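PDB 1VL4: PmbA-related protein, which probably acts as a metallopeptidase of the PmbA/TldD (U62) family and has also been proposed to modulate DNA gyrase. Local coordinates for residues L416-L421 against V439-V444; I35-T40 against F61-K66; T153-D158 against G179-A184; E372-G377 against F385-K390; R147-P152 against I187-N192. All blocks are in the same frame, centred on the assembly; numbering follows the deposited sequence.

Contact 1. Residues L416-L421 against V439-V444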
# COMPACT_ATOMS: atom_id res chain seq x y z
N LEU A 416 -26.72 -5.99 -10.30
CA LEU A 416 -27.36 -7.00 -9.48
C LEU A 416 -28.79 -7.19 -9.91
O LEU A 416 -29.27 -8.33 -9.92
CB LEU A 416 -27.32 -6.67 -7.97
CG LEU A 416 -25.94 -6.70 -7.30
CD1 LEU A 416 -26.00 -6.23 -5.82
CD2 LEU A 416 -25.29 -8.07 -7.43
N ARG A 417 -29.47 -6.08 -10.26
CA ARG A 417 -30.86 -6.15 -10.73
C ARG A 417 -30.98 -6.89 -12.05
O ARG A 417 -31.99 -7.53 -12.29
CB ARG A 417 -31.50 -4.76 -10.94
CG ARG A 417 -31.76 -3.95 -9.69
CD ARG A 417 -32.93 -4.49 -8.90
NE ARG A 417 -34.21 -4.16 -9.53
CZ ARG A 417 -35.35 -4.79 -9.29
NH1 ARG A 417 -36.45 -4.39 -9.91
NH2 ARG A 417 -35.41 -5.85 -8.47
N LYS A 418 -29.98 -6.76 -12.91
CA LYS A 418 -30.00 -7.31 -14.26
C LYS A 418 -29.32 -8.66 -14.39
O LYS A 418 -29.18 -9.19 -15.47
CB LYS A 418 -29.35 -6.32 -15.21
CG LYS A 418 -30.18 -5.03 -15.33
CD LYS A 418 -29.67 -4.08 -16.40
CE LYS A 418 -28.32 -3.44 -16.06
NZ LYS A 418 -27.96 -2.44 -17.13
N ILE A 419 -28.89 -9.25 -13.28
CA ILE A 419 -28.42 -10.65 -13.38
C ILE A 419 -29.67 -11.56 -13.56
O ILE A 419 -30.46 -11.73 -12.66
CB ILE A 419 -27.55 -11.08 -12.20
CG1 ILE A 419 -26.20 -10.32 -12.25
CG2 ILE A 419 -27.28 -12.61 -12.25
CD1 ILE A 419 -25.38 -10.34 -10.92
N VAL A 420 -29.84 -12.09 -14.76
CA VAL A 420 -31.01 -12.90 -15.05
C VAL A 420 -30.75 -14.42 -14.95
O VAL A 420 -31.68 -15.18 -14.78
CB VAL A 420 -31.64 -12.51 -16.45
CG1 VAL A 420 -32.05 -11.05 -16.44
CG2 VAL A 420 -30.70 -12.80 -17.62
N LEU A 421 -29.49 -14.84 -15.07
CA LEU A 421 -29.10 -16.24 -14.92
C LEU A 421 -27.73 -16.37 -14.32
O LEU A 421 -26.81 -15.61 -14.68
CB LEU A 421 -29.05 -16.93 -16.27
CG LEU A 421 -30.32 -17.44 -16.96
CD1 LEU A 421 -29.91 -17.92 -18.36
CD2 LEU A 421 -31.02 -18.54 -16.14
N VAL A 439 -25.81 -10.99 -17.40
CA VAL A 439 -26.35 -9.67 -17.09
C VAL A 439 -27.13 -9.21 -18.35
O VAL A 439 -26.59 -9.19 -19.49
CB VAL A 439 -25.21 -8.65 -16.70
CG1 VAL A 439 -25.77 -7.29 -16.29
CG2 VAL A 439 -24.32 -9.17 -15.63
N GLU A 440 -28.40 -8.88 -18.15
CA GLU A 440 -29.31 -8.52 -19.25
C GLU A 440 -28.71 -7.56 -20.27
O GLU A 440 -28.82 -7.75 -21.52
CB GLU A 440 -30.57 -7.90 -18.67
CG GLU A 440 -31.65 -7.54 -19.71
CD GLU A 440 -32.52 -8.70 -20.16
OE1 GLU A 440 -32.06 -9.87 -20.10
OE2 GLU A 440 -33.66 -8.43 -20.61
N VAL A 441 -28.17 -6.47 -19.76
CA VAL A 441 -27.50 -5.51 -20.60
C VAL A 441 -26.55 -4.66 -19.76
O VAL A 441 -26.84 -4.35 -18.61
CB VAL A 441 -28.53 -4.64 -21.42
CG1 VAL A 441 -29.38 -3.76 -20.54
CG2 VAL A 441 -27.85 -3.80 -22.45
N LEU A 442 -25.41 -4.29 -20.33
CA LEU A 442 -24.49 -3.38 -19.67
C LEU A 442 -23.92 -2.40 -20.68
O LEU A 442 -23.85 -2.70 -21.87
CB LEU A 442 -23.36 -4.21 -19.07
CG LEU A 442 -22.76 -3.82 -17.74
CD1 LEU A 442 -23.80 -3.74 -16.60
CD2 LEU A 442 -21.64 -4.86 -17.44
N ASP A 443 -23.52 -1.23 -20.21
CA ASP A 443 -22.86 -0.23 -21.06
C ASP A 443 -21.42 -0.63 -21.34
O ASP A 443 -20.63 -0.79 -20.41
CB ASP A 443 -22.86 1.16 -20.40
CG ASP A 443 -24.25 1.75 -20.29
OD1 ASP A 443 -25.20 1.03 -19.92
OD2 ASP A 443 -24.40 2.94 -20.59
N VAL A 444 -21.11 -0.78 -22.62
CA VAL A 444 -19.77 -1.09 -23.08
C VAL A 444 -19.27 0.07 -24.00
O VAL A 444 -20.02 0.55 -24.87
CB VAL A 444 -19.78 -2.41 -23.88
CG1 VAL A 444 -18.37 -2.80 -24.34
CG2 VAL A 444 -20.43 -3.54 -23.06

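Contact 2. Residues I35-T40 against F61-K66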
# COMPACT_ATOMS: atom_id res chain seq x y z
N ILE A 35 -6.23 -9.00 24.90
CA ILE A 35 -4.97 -9.26 24.26
C ILE A 35 -5.22 -10.08 22.99
O ILE A 35 -5.86 -11.14 23.02
CB ILE A 35 -3.99 -10.03 25.17
CG1 ILE A 35 -3.89 -9.37 26.52
CG2 ILE A 35 -2.62 -10.10 24.47
CD1 ILE A 35 -3.32 -10.30 27.57
N SER A 36 -4.75 -9.55 21.87
CA SER A 36 -4.87 -10.21 20.60
C SER A 36 -3.43 -10.53 20.12
O SER A 36 -2.51 -9.66 20.12
CB SER A 36 -5.61 -9.33 19.59
OG SER A 36 -6.90 -8.99 20.07
N PHE A 37 -3.25 -11.76 19.71
CA PHE A 37 -1.96 -12.31 19.33
C PHE A 37 -2.10 -12.86 17.90
O PHE A 37 -3.09 -13.51 17.54
CB PHE A 37 -1.58 -13.33 20.42
CG PHE A 37 -0.47 -14.32 20.07
CD1 PHE A 37 -0.61 -15.22 18.99
CD2 PHE A 37 0.62 -14.47 20.92
CE1 PHE A 37 0.37 -16.17 18.68
CE2 PHE A 37 1.62 -15.43 20.64
CZ PHE A 37 1.49 -16.28 19.50
N LEU A 38 -1.13 -12.51 17.05
CA LEU A 38 -1.11 -12.92 15.66
C LEU A 38 0.30 -13.37 15.38
O LEU A 38 1.22 -12.61 15.64
CB LEU A 38 -1.44 -11.75 14.74
CG LEU A 38 -1.52 -12.12 13.24
CD1 LEU A 38 -2.57 -13.15 12.97
CD2 LEU A 38 -1.77 -10.87 12.41
N GLU A 39 0.49 -14.59 14.91
CA GLU A 39 1.84 -15.08 14.55
C GLU A 39 1.70 -15.75 13.21
O GLU A 39 0.75 -16.53 12.99
CB GLU A 39 2.35 -16.02 15.61
CG GLU A 39 3.62 -16.83 15.32
CD GLU A 39 4.13 -17.53 16.61
OE1 GLU A 39 3.34 -18.33 17.20
OE2 GLU A 39 5.29 -17.26 17.04
N THR A 40 2.56 -15.34 12.29
CA THR A 40 2.56 -15.73 10.90
C THR A 40 3.94 -16.20 10.42
O THR A 40 4.99 -15.74 10.89
CB THR A 40 2.11 -14.59 9.99
OG1 THR A 40 3.20 -13.74 9.68
CG2 THR A 40 1.01 -13.83 10.58
N PHE A 61 5.15 -11.50 14.27
CA PHE A 61 4.48 -11.66 15.53
C PHE A 61 4.00 -10.28 15.97
O PHE A 61 4.79 -9.34 16.01
CB PHE A 61 5.54 -12.20 16.50
CG PHE A 61 5.09 -12.26 17.87
CD1 PHE A 61 4.07 -13.12 18.22
CD2 PHE A 61 5.64 -11.40 18.84
CE1 PHE A 61 3.60 -13.16 19.53
CE2 PHE A 61 5.21 -11.45 20.14
CZ PHE A 61 4.19 -12.32 20.50
N ASN A 62 2.71 -10.13 16.24
CA ASN A 62 2.13 -8.87 16.72
C ASN A 62 1.26 -9.14 17.96
O ASN A 62 0.44 -10.06 17.94
CB ASN A 62 1.24 -8.25 15.62
CG ASN A 62 2.02 -7.42 14.63
OD1 ASN A 62 2.57 -6.35 14.97
ND2 ASN A 62 2.10 -7.91 13.39
N VAL A 63 1.42 -8.36 19.02
CA VAL A 63 0.51 -8.43 20.16
C VAL A 63 -0.16 -7.05 20.36
O VAL A 63 0.54 -6.06 20.40
CB VAL A 63 1.25 -8.84 21.41
CG1 VAL A 63 0.31 -8.91 22.55
CG2 VAL A 63 1.84 -10.19 21.19
N GLU A 64 -1.48 -7.01 20.36
CA GLU A 64 -2.24 -5.82 20.68
C GLU A 64 -2.79 -5.95 22.09
O GLU A 64 -3.46 -6.94 22.41
CB GLU A 64 -3.44 -5.67 19.74
CG GLU A 64 -4.21 -4.35 19.99
CD GLU A 64 -5.55 -4.27 19.24
OE1 GLU A 64 -5.96 -5.26 18.58
OE2 GLU A 64 -6.19 -3.21 19.31
N ILE A 65 -2.54 -4.93 22.89
CA ILE A 65 -3.03 -4.84 24.27
C ILE A 65 -4.08 -3.71 24.31
O ILE A 65 -3.74 -2.54 24.05
CB ILE A 65 -1.92 -4.55 25.22
CG1 ILE A 65 -0.88 -5.68 25.22
CG2 ILE A 65 -2.45 -4.35 26.67
CD1 ILE A 65 0.51 -5.25 24.99
N LYS A 66 -5.34 -4.05 24.59
CA LYS A 66 -6.38 -3.03 24.66
C LYS A 66 -7.05 -3.02 26.04
O LYS A 66 -7.52 -4.08 26.51
CB LYS A 66 -7.40 -3.28 23.58
CG LYS A 66 -8.51 -2.24 23.44
CD LYS A 66 -9.40 -2.59 22.27
CE LYS A 66 -8.92 -1.97 20.95
NZ LYS A 66 -9.89 -2.22 19.83
O HOH W 1 -6.71 -6.70 21.81

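Contact 3. Residues T153-D158 against G179-A184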
# COMPACT_ATOMS: atom_id res chain seq x y z
N THR A 153 5.33 -13.21 -15.20
CA THR A 153 5.21 -13.52 -13.82
C THR A 153 4.71 -14.93 -13.58
O THR A 153 3.79 -15.40 -14.20
CB THR A 153 4.30 -12.48 -13.10
OG1 THR A 153 4.91 -11.20 -13.15
CG2 THR A 153 4.11 -12.82 -11.64
N VAL A 154 5.37 -15.60 -12.62
CA VAL A 154 4.80 -16.73 -11.89
C VAL A 154 5.04 -16.43 -10.42
O VAL A 154 6.15 -16.06 -10.00
CB VAL A 154 5.44 -18.07 -12.28
CG1 VAL A 154 5.00 -19.17 -11.34
CG2 VAL A 154 5.12 -18.44 -13.71
N MET A 155 3.99 -16.56 -9.65
CA MET A 155 4.11 -16.35 -8.23
C MET A 155 3.53 -17.50 -7.38
O MET A 155 2.40 -17.95 -7.57
CB MET A 155 3.48 -15.03 -7.86
CG MET A 155 3.90 -14.48 -6.49
SD MET A 155 2.78 -13.17 -5.99
CE MET A 155 2.93 -12.20 -7.54
N TYR A 156 4.33 -17.91 -6.40
CA TYR A 156 3.98 -18.90 -5.39
C TYR A 156 3.93 -18.21 -4.01
O TYR A 156 4.84 -17.44 -3.66
CB TYR A 156 5.05 -20.03 -5.39
CG TYR A 156 4.87 -21.02 -4.22
CD1 TYR A 156 5.41 -20.75 -2.95
CD2 TYR A 156 4.11 -22.18 -4.38
CE1 TYR A 156 5.20 -21.61 -1.87
CE2 TYR A 156 3.93 -23.05 -3.34
CZ TYR A 156 4.47 -22.75 -2.07
OH TYR A 156 4.24 -23.62 -1.01
N LYS A 157 2.95 -18.56 -3.20
CA LYS A 157 2.95 -18.19 -1.83
C LYS A 157 2.32 -19.23 -0.91
O LYS A 157 1.29 -19.81 -1.25
CB LYS A 157 2.24 -16.85 -1.63
CG LYS A 157 2.42 -16.35 -0.19
CD LYS A 157 2.06 -14.88 -0.01
CE LYS A 157 2.30 -14.44 1.42
NZ LYS A 157 1.85 -13.02 1.64
N ASP A 158 2.93 -19.47 0.25
CA ASP A 158 2.23 -20.14 1.31
C ASP A 158 2.37 -19.42 2.62
O ASP A 158 3.27 -18.58 2.81
CB ASP A 158 2.65 -21.62 1.43
CG ASP A 158 4.07 -21.83 1.89
OD1 ASP A 158 4.45 -21.35 2.97
OD2 ASP A 158 4.84 -22.54 1.18
N GLY A 179 -2.47 -22.22 4.04
CA GLY A 179 -2.90 -22.22 2.67
C GLY A 179 -1.84 -21.66 1.79
O GLY A 179 -0.76 -21.31 2.25
N GLY A 180 -2.14 -21.64 0.51
CA GLY A 180 -1.19 -21.21 -0.52
C GLY A 180 -1.91 -20.88 -1.80
O GLY A 180 -3.12 -21.12 -1.94
N PHE A 181 -1.12 -20.43 -2.76
CA PHE A 181 -1.55 -19.72 -4.00
C PHE A 181 -0.44 -19.95 -5.00
O PHE A 181 0.76 -19.93 -4.64
CB PHE A 181 -1.72 -18.24 -3.57
CG PHE A 181 -1.78 -17.23 -4.65
CD1 PHE A 181 -3.03 -16.85 -5.20
CD2 PHE A 181 -0.64 -16.49 -5.02
CE1 PHE A 181 -3.12 -15.80 -6.17
CE2 PHE A 181 -0.70 -15.48 -5.97
CZ PHE A 181 -1.97 -15.10 -6.54
N LEU A 182 -0.81 -20.22 -6.25
CA LEU A 182 0.10 -20.26 -7.34
C LEU A 182 -0.58 -19.53 -8.49
O LEU A 182 -1.75 -19.81 -8.77
CB LEU A 182 0.42 -21.68 -7.74
CG LEU A 182 1.49 -21.95 -8.79
CD1 LEU A 182 2.83 -21.28 -8.51
CD2 LEU A 182 1.69 -23.47 -8.97
N PHE A 183 0.18 -18.64 -9.13
CA PHE A 183 -0.34 -17.70 -10.12
C PHE A 183 0.65 -17.70 -11.28
O PHE A 183 1.87 -17.80 -11.10
CB PHE A 183 -0.49 -16.27 -9.53
CG PHE A 183 -0.66 -15.14 -10.59
CD1 PHE A 183 -1.95 -14.78 -11.04
CD2 PHE A 183 0.42 -14.44 -11.09
CE1 PHE A 183 -2.13 -13.79 -11.94
CE2 PHE A 183 0.24 -13.45 -12.02
CZ PHE A 183 -1.05 -13.10 -12.44
N ALA A 184 0.12 -17.56 -12.48
CA ALA A 184 0.94 -17.38 -13.66
C ALA A 184 0.29 -16.39 -14.62
O ALA A 184 -0.95 -16.35 -14.73
CB ALA A 184 1.16 -18.70 -14.35

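Contact 4. Residues E372-G377 against F385-K390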
# COMPACT_ATOMS: atom_id res chain seq x y z
N GLU A 372 -10.13 -4.44 -14.80
CA GLU A 372 -8.92 -3.82 -14.29
C GLU A 372 -9.25 -2.42 -13.84
O GLU A 372 -10.14 -1.75 -14.42
CB GLU A 372 -7.84 -3.75 -15.40
CG GLU A 372 -7.20 -5.13 -15.76
CD GLU A 372 -7.77 -5.82 -17.02
OE1 GLU A 372 -8.18 -5.15 -17.99
OE2 GLU A 372 -7.76 -7.08 -17.04
N GLY A 373 -8.52 -1.97 -12.81
CA GLY A 373 -8.59 -0.59 -12.35
C GLY A 373 -9.68 -0.34 -11.33
O GLY A 373 -10.29 0.72 -11.34
N MET A 374 -9.92 -1.31 -10.46
CA MET A 374 -10.96 -1.20 -9.44
C MET A 374 -10.67 -0.03 -8.49
O MET A 374 -11.58 0.74 -8.14
CB MET A 374 -11.04 -2.50 -8.65
CG MET A 374 -11.68 -3.69 -9.38
SD MET A 374 -13.47 -3.58 -9.46
CE MET A 374 -13.98 -3.69 -7.74
N HIS A 375 -9.41 0.14 -8.10
CA HIS A 375 -9.07 1.18 -7.14
C HIS A 375 -9.52 2.55 -7.61
O HIS A 375 -10.22 3.25 -6.90
CB HIS A 375 -7.57 1.19 -6.85
CG HIS A 375 -7.19 1.99 -5.64
ND1 HIS A 375 -6.62 3.24 -5.72
CD2 HIS A 375 -7.32 1.71 -4.32
CE1 HIS A 375 -6.39 3.69 -4.50
NE2 HIS A 375 -6.81 2.78 -3.63
N ALA A 376 -9.16 2.91 -8.84
CA ALA A 376 -9.55 4.21 -9.39
C ALA A 376 -10.97 4.19 -9.91
O ALA A 376 -11.62 5.22 -9.91
CB ALA A 376 -8.59 4.66 -10.50
N GLY A 377 -11.43 3.03 -10.37
CA GLY A 377 -12.62 2.91 -11.23
C GLY A 377 -13.92 2.49 -10.58
O GLY A 377 -14.96 2.59 -11.23
N PHE A 385 -19.23 2.42 -11.37
CA PHE A 385 -17.96 1.89 -11.82
C PHE A 385 -17.79 2.24 -13.28
O PHE A 385 -18.78 2.44 -13.99
CB PHE A 385 -17.82 0.36 -11.57
CG PHE A 385 -18.78 -0.52 -12.39
CD1 PHE A 385 -18.46 -0.91 -13.70
CD2 PHE A 385 -19.99 -0.94 -11.86
CE1 PHE A 385 -19.32 -1.69 -14.44
CE2 PHE A 385 -20.86 -1.73 -12.60
CZ PHE A 385 -20.53 -2.09 -13.89
N SER A 386 -16.53 2.34 -13.68
CA SER A 386 -16.08 2.52 -15.06
C SER A 386 -14.69 1.88 -15.16
O SER A 386 -13.71 2.35 -14.57
CB SER A 386 -15.98 3.98 -15.43
OG SER A 386 -15.48 4.09 -16.74
N LEU A 387 -14.60 0.78 -15.88
CA LEU A 387 -13.50 -0.15 -15.72
C LEU A 387 -13.06 -0.65 -17.07
O LEU A 387 -13.90 -1.00 -17.92
CB LEU A 387 -13.96 -1.36 -14.87
CG LEU A 387 -14.33 -1.11 -13.41
CD1 LEU A 387 -15.00 -2.34 -12.84
CD2 LEU A 387 -13.11 -0.71 -12.55
N PHE A 388 -11.75 -0.68 -17.27
CA PHE A 388 -11.19 -1.37 -18.41
C PHE A 388 -11.48 -2.85 -18.26
O PHE A 388 -11.58 -3.36 -17.15
CB PHE A 388 -9.69 -1.17 -18.50
CG PHE A 388 -9.27 0.24 -18.74
CD1 PHE A 388 -9.12 1.12 -17.68
CD2 PHE A 388 -9.00 0.68 -20.01
CE1 PHE A 388 -8.72 2.43 -17.90
CE2 PHE A 388 -8.59 1.97 -20.23
CZ PHE A 388 -8.46 2.84 -19.17
N ALA A 389 -11.65 -3.53 -19.38
CA ALA A 389 -12.06 -4.94 -19.34
C ALA A 389 -11.50 -5.73 -20.52
O ALA A 389 -11.05 -5.15 -21.52
CB ALA A 389 -13.60 -5.03 -19.31
N LYS A 390 -11.49 -7.05 -20.35
CA LYS A 390 -11.12 -8.01 -21.40
C LYS A 390 -12.30 -8.95 -21.61
O LYS A 390 -12.98 -9.31 -20.66
CB LYS A 390 -9.94 -8.87 -20.93
CG LYS A 390 -8.54 -8.22 -21.04
CD LYS A 390 -7.53 -9.06 -20.23
CE LYS A 390 -6.12 -8.96 -20.78
NZ LYS A 390 -5.46 -7.64 -20.46

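Contact 5. Residues R147-P152 against I187-N192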
# COMPACT_ATOMS: atom_id res chain seq x y z
N ARG A 147 3.23 -19.60 -29.48
CA ARG A 147 2.52 -18.34 -29.55
C ARG A 147 2.75 -17.49 -28.33
O ARG A 147 2.51 -16.29 -28.37
CB ARG A 147 1.02 -18.60 -29.74
CG ARG A 147 0.70 -19.23 -31.13
CD ARG A 147 -0.75 -19.60 -31.21
NE ARG A 147 -1.00 -20.80 -30.45
CZ ARG A 147 -2.10 -21.54 -30.53
NH1 ARG A 147 -3.09 -21.22 -31.34
NH2 ARG A 147 -2.22 -22.61 -29.76
N VAL A 148 3.17 -18.12 -27.23
CA VAL A 148 3.53 -17.37 -26.02
C VAL A 148 4.90 -16.75 -26.21
O VAL A 148 5.88 -17.45 -26.51
CB VAL A 148 3.50 -18.26 -24.77
CG1 VAL A 148 3.88 -17.48 -23.54
CG2 VAL A 148 2.12 -18.82 -24.61
N VAL A 149 4.97 -15.41 -26.07
CA VAL A 149 6.20 -14.67 -26.31
C VAL A 149 6.94 -14.48 -24.99
O VAL A 149 8.16 -14.33 -24.97
CB VAL A 149 5.97 -13.27 -27.01
CG1 VAL A 149 5.39 -13.47 -28.37
CG2 VAL A 149 5.06 -12.35 -26.24
N MET A 150 6.21 -14.46 -23.89
CA MET A 150 6.85 -14.51 -22.61
C MET A 150 5.90 -14.82 -21.49
O MET A 150 4.66 -14.89 -21.65
CB MET A 150 7.57 -13.20 -22.34
CG MET A 150 6.69 -12.07 -21.91
SD MET A 150 7.73 -10.62 -21.64
CE MET A 150 7.44 -9.75 -23.18
N VAL A 151 6.50 -15.00 -20.31
CA VAL A 151 5.76 -15.32 -19.10
C VAL A 151 6.24 -14.37 -18.01
O VAL A 151 7.19 -14.66 -17.28
CB VAL A 151 5.93 -16.82 -18.74
CG1 VAL A 151 5.04 -17.17 -17.57
CG2 VAL A 151 5.59 -17.69 -19.94
N PRO A 152 5.62 -13.19 -17.93
CA PRO A 152 6.28 -12.14 -17.16
C PRO A 152 6.31 -12.45 -15.67
O PRO A 152 7.19 -11.98 -14.96
CB PRO A 152 5.41 -10.91 -17.43
CG PRO A 152 4.56 -11.29 -18.63
CD PRO A 152 4.36 -12.73 -18.53
N ILE A 187 2.05 -13.76 -21.90
CA ILE A 187 1.81 -12.81 -23.03
C ILE A 187 1.91 -13.52 -24.37
O ILE A 187 2.94 -14.15 -24.66
CB ILE A 187 2.80 -11.62 -22.99
CG1 ILE A 187 2.60 -10.84 -21.68
CG2 ILE A 187 2.61 -10.70 -24.24
CD1 ILE A 187 3.52 -9.70 -21.48
N ALA A 188 0.84 -13.40 -25.19
CA ALA A 188 0.75 -14.01 -26.52
C ALA A 188 1.05 -12.98 -27.64
O ALA A 188 0.79 -11.78 -27.50
CB ALA A 188 -0.62 -14.62 -26.72
N ARG A 189 1.65 -13.46 -28.72
CA ARG A 189 2.03 -12.62 -29.83
C ARG A 189 0.81 -12.16 -30.64
O ARG A 189 0.02 -12.97 -31.08
CB ARG A 189 2.96 -13.41 -30.74
CG ARG A 189 3.42 -12.64 -31.95
CD ARG A 189 4.25 -13.51 -32.84
NE ARG A 189 5.57 -13.77 -32.29
CZ ARG A 189 5.89 -14.87 -31.60
NH1 ARG A 189 5.03 -15.89 -31.41
NH2 ARG A 189 7.11 -14.98 -31.13
N ASP A 190 0.67 -10.83 -30.83
CA ASP A 190 -0.40 -10.28 -31.66
C ASP A 190 -0.07 -8.83 -32.05
O ASP A 190 0.87 -8.24 -31.51
CB ASP A 190 -1.74 -10.39 -30.90
CG ASP A 190 -2.95 -10.22 -31.78
OD1 ASP A 190 -2.83 -10.37 -33.01
OD2 ASP A 190 -4.05 -9.94 -31.23
N ALA A 191 -0.82 -8.25 -32.99
CA ALA A 191 -0.69 -6.83 -33.35
C ALA A 191 -0.49 -5.89 -32.14
O ALA A 191 0.32 -4.94 -32.18
CB ALA A 191 -1.89 -6.39 -34.15
N ASN A 192 -1.29 -6.13 -31.11
CA ASN A 192 -1.07 -5.64 -29.75
C ASN A 192 -0.89 -6.90 -28.92
O ASN A 192 -1.71 -7.81 -28.99
CB ASN A 192 -2.30 -4.90 -29.22
CG ASN A 192 -2.70 -3.71 -30.10
OD1 ASN A 192 -1.91 -2.82 -30.34
ND2 ASN A 192 -3.95 -3.71 -30.56

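Contact 1. Residues L416-L421 against V439-V444
K418 O is gripped from E440 by a nearly straight backbone hydrogen bond, E440 N to K418 O at 2.8 Å (168° at the hydrogen), and V439 CA adds a CA-H...O contact to the same oxygen. The side chain of K418 reaches one residue further along the partner strand. Bent by rotation about CG-CD (chi3 -69°), it lets NZ donate a 2.7 Å hydrogen bond to V441 O. This ammonium comes from above the carbonyl plane, away from the lone pairs. Its CB rests on V439 CG1 at 3.9 Å and on E440 CB. I419 faces V439 in an antiparallel non-hydrogen-bonded pair, where I419 CG1 meets V439 CG2 at 4.0 Å. V420 CG1 lies against the carboxylate oxygen E440 OE1. K418 is where helix 412-417 gives way to strand 419-422, and both its backbone oxygen and its amine bond to strand 437-444; the exit from the helix is tied to that strand by polar bonds, while the start of the lysine chain packs on V439 and E440.

Contact 2. Residues I35-T40 against F61-K66
This is regular antiparallel strand pairing, with strands 32-48 and 51-69 forming a long beta hairpin in the protein's six-stranded antiparallel sheet. The two segments run at 171° to each other, and four backbone hydrogen bonds join them. S36 pairs with E64 and L38 with N62, each through both N-H...O bonds; S36 N to E64 O measures 3.0 Å and E64 N to S36 O 2.9 Å. On the face carrying I35, F37 and V63, the main event is aromatic. F61 turns its edge to the face of F37 in an offset edge-to-face stack, with centroids 5.2 Å apart, planes at 75°, and F61 CE1 3.2 Å from F37 CE2. F61 gets there with CG anti to its own N (chi1 172°). Replacing F61 with alanine would probably leave the face of F37 without its edge-on partner and open a gap beside E39 CB. Further along, I35 and V63 lie side by side, I35 CG2 to V63 CG1 at 3.7 Å. On the other face a water bound to S36 OG at 2.9 Å also gives a weak bond to E64 O. Helix 15-29 packs on I35 and I65, and F15 adds a second edge-to-face partner to F37. Strands 148-167 and 72-78 flank the pair, while Q79 of the second subunit bonds F61 N.

Contact 3. Residues T153-D158 against G179-A184
M155 and F183 hold each other by two backbone hydrogen bonds, F183 N to M155 O at 2.8 Å and M155 N to F183 O at 2.9 Å. K157 and F181 repeat the pattern two residues further along. The shortest polar bond lies within one strand, between residues two apart on the same face: Y156 OH donates to D158 OD2 at 2.5 Å, in the plane of the tyrosine ring and on the anti lone pair of that oxygen. K131 of helix 128-143 forms a salt bridge with the same atom, which would favour a charged carboxylate. F181 and F183 share one face with T153 and M155: T153 CG2 meets the edge of the F183 ring in its plane, 3.9 Å from CE2, and M155 SD approaches the edge of F181 at CE2, 4.2 Å away. On the other face L182 CD1 touches V154 CG1 and Y156 CB, with A184 CB against V154 CG2. G180 CA lies 2.9 Å from K157 O, and a CB would clash with it. Strand 194-202 lies beside F181 and F183; the whole is a regular antiparallel beta hairpin (148-167 with 172-188), with helices 128-143 and 210-223 on its V154 and L182 face.

Contact 4. Residues E372-G377 against F385-K390
L387 pushes its two methyls into the N-terminal end of helix 374-377, at G373 and M374: CD2 comes to 3.4 Å from G373 O, while CD1 meets M374 SD at 3.9 Å. M374, bent at chi2 and chi3, folds its sulfur back to that methyl. Farther along, E372 and K390 cross at about a right angle. E372 OE2 lies 3.8 Å from K390 CD but 4.2 Å from K390 NZ, beyond a salt bridge; the amine bonds S195 OG instead. A leucine in place of E372 would probably leave K390 without this nearby opposite charge. The F388 ring presents an edge to E372 O. Backbone bonds close both ends, E372 N to F388 O at 3.0 Å and S386 N to G377 O at 2.9 Å. A CB on G377 would clash with S386 O and L387 CD2. Around this helix start, L247 of helix 241-247 packs on M374 and L387, strand 406-411 pairs with 385-390, and strand 365-372 leads through the N-cap residue G373 into helix 374-377.

Contact 5. Residues R147-P152 against I187-N192
A classic beta bulge interrupts the pairing here, with V149 and M150 both set against I187. I187 O takes V149 N at 2.8 Å and, weakly, M150 N at 3.4 Å, so a single carbonyl serves two consecutive amides. I187 N returns an almost straight bond to M150 O (2.9 Å, 176°). Beyond the bulge, R189 N meets R147 O nearly head-on. I187 is the side chain most enclosed by the other segment. Its CD1 touches P152 CG at 3.4 Å, tighter than a normal carbon contact, and also M150 CG; its CG2 meets V149 CG2 at 3.6 Å. The other methyl of V149, CG1, anti to the carbonyl carbon (chi1 -63°), lies 3.5 Å above the centre of the R189 guanidinium, covering one face, and 3.4 Å from R189 CB. The R189 guanidinium also bonds E146 O through NH1, while R147 forms a salt bridge with D145. The bulge lies at the open end of the hairpin made by strands 148-167 and 172-188. Helix 210-223 packs on R147, V148 and A188, helix 128-143 covers V151, and the chain beyond 188 turns through D190 into strand 194-202.

Contacts 2, 3 and 5 belong to one six-stranded antiparallel sheet, in which strands 32-48 and 148-167 are neighbours and join the two hairpins. Contacts 3 and 5 occupy the same hairpin, centres about 21 Å apart, contact 5 enclosing contact 3 in sequence at the hairpin's open end. Contact 2 lies far along the sheet, its centre about 45 Å from that of contact 5. Contacts 4 and 1 come last and share the seven-stranded mixed sheet of the C-terminal family region, their centres about 17 Å apart. The chain order is contact 2, then 5 around 3, then 4 and 1: the first two family regions build one continuous sheet, the third contributes separate mixed sheets.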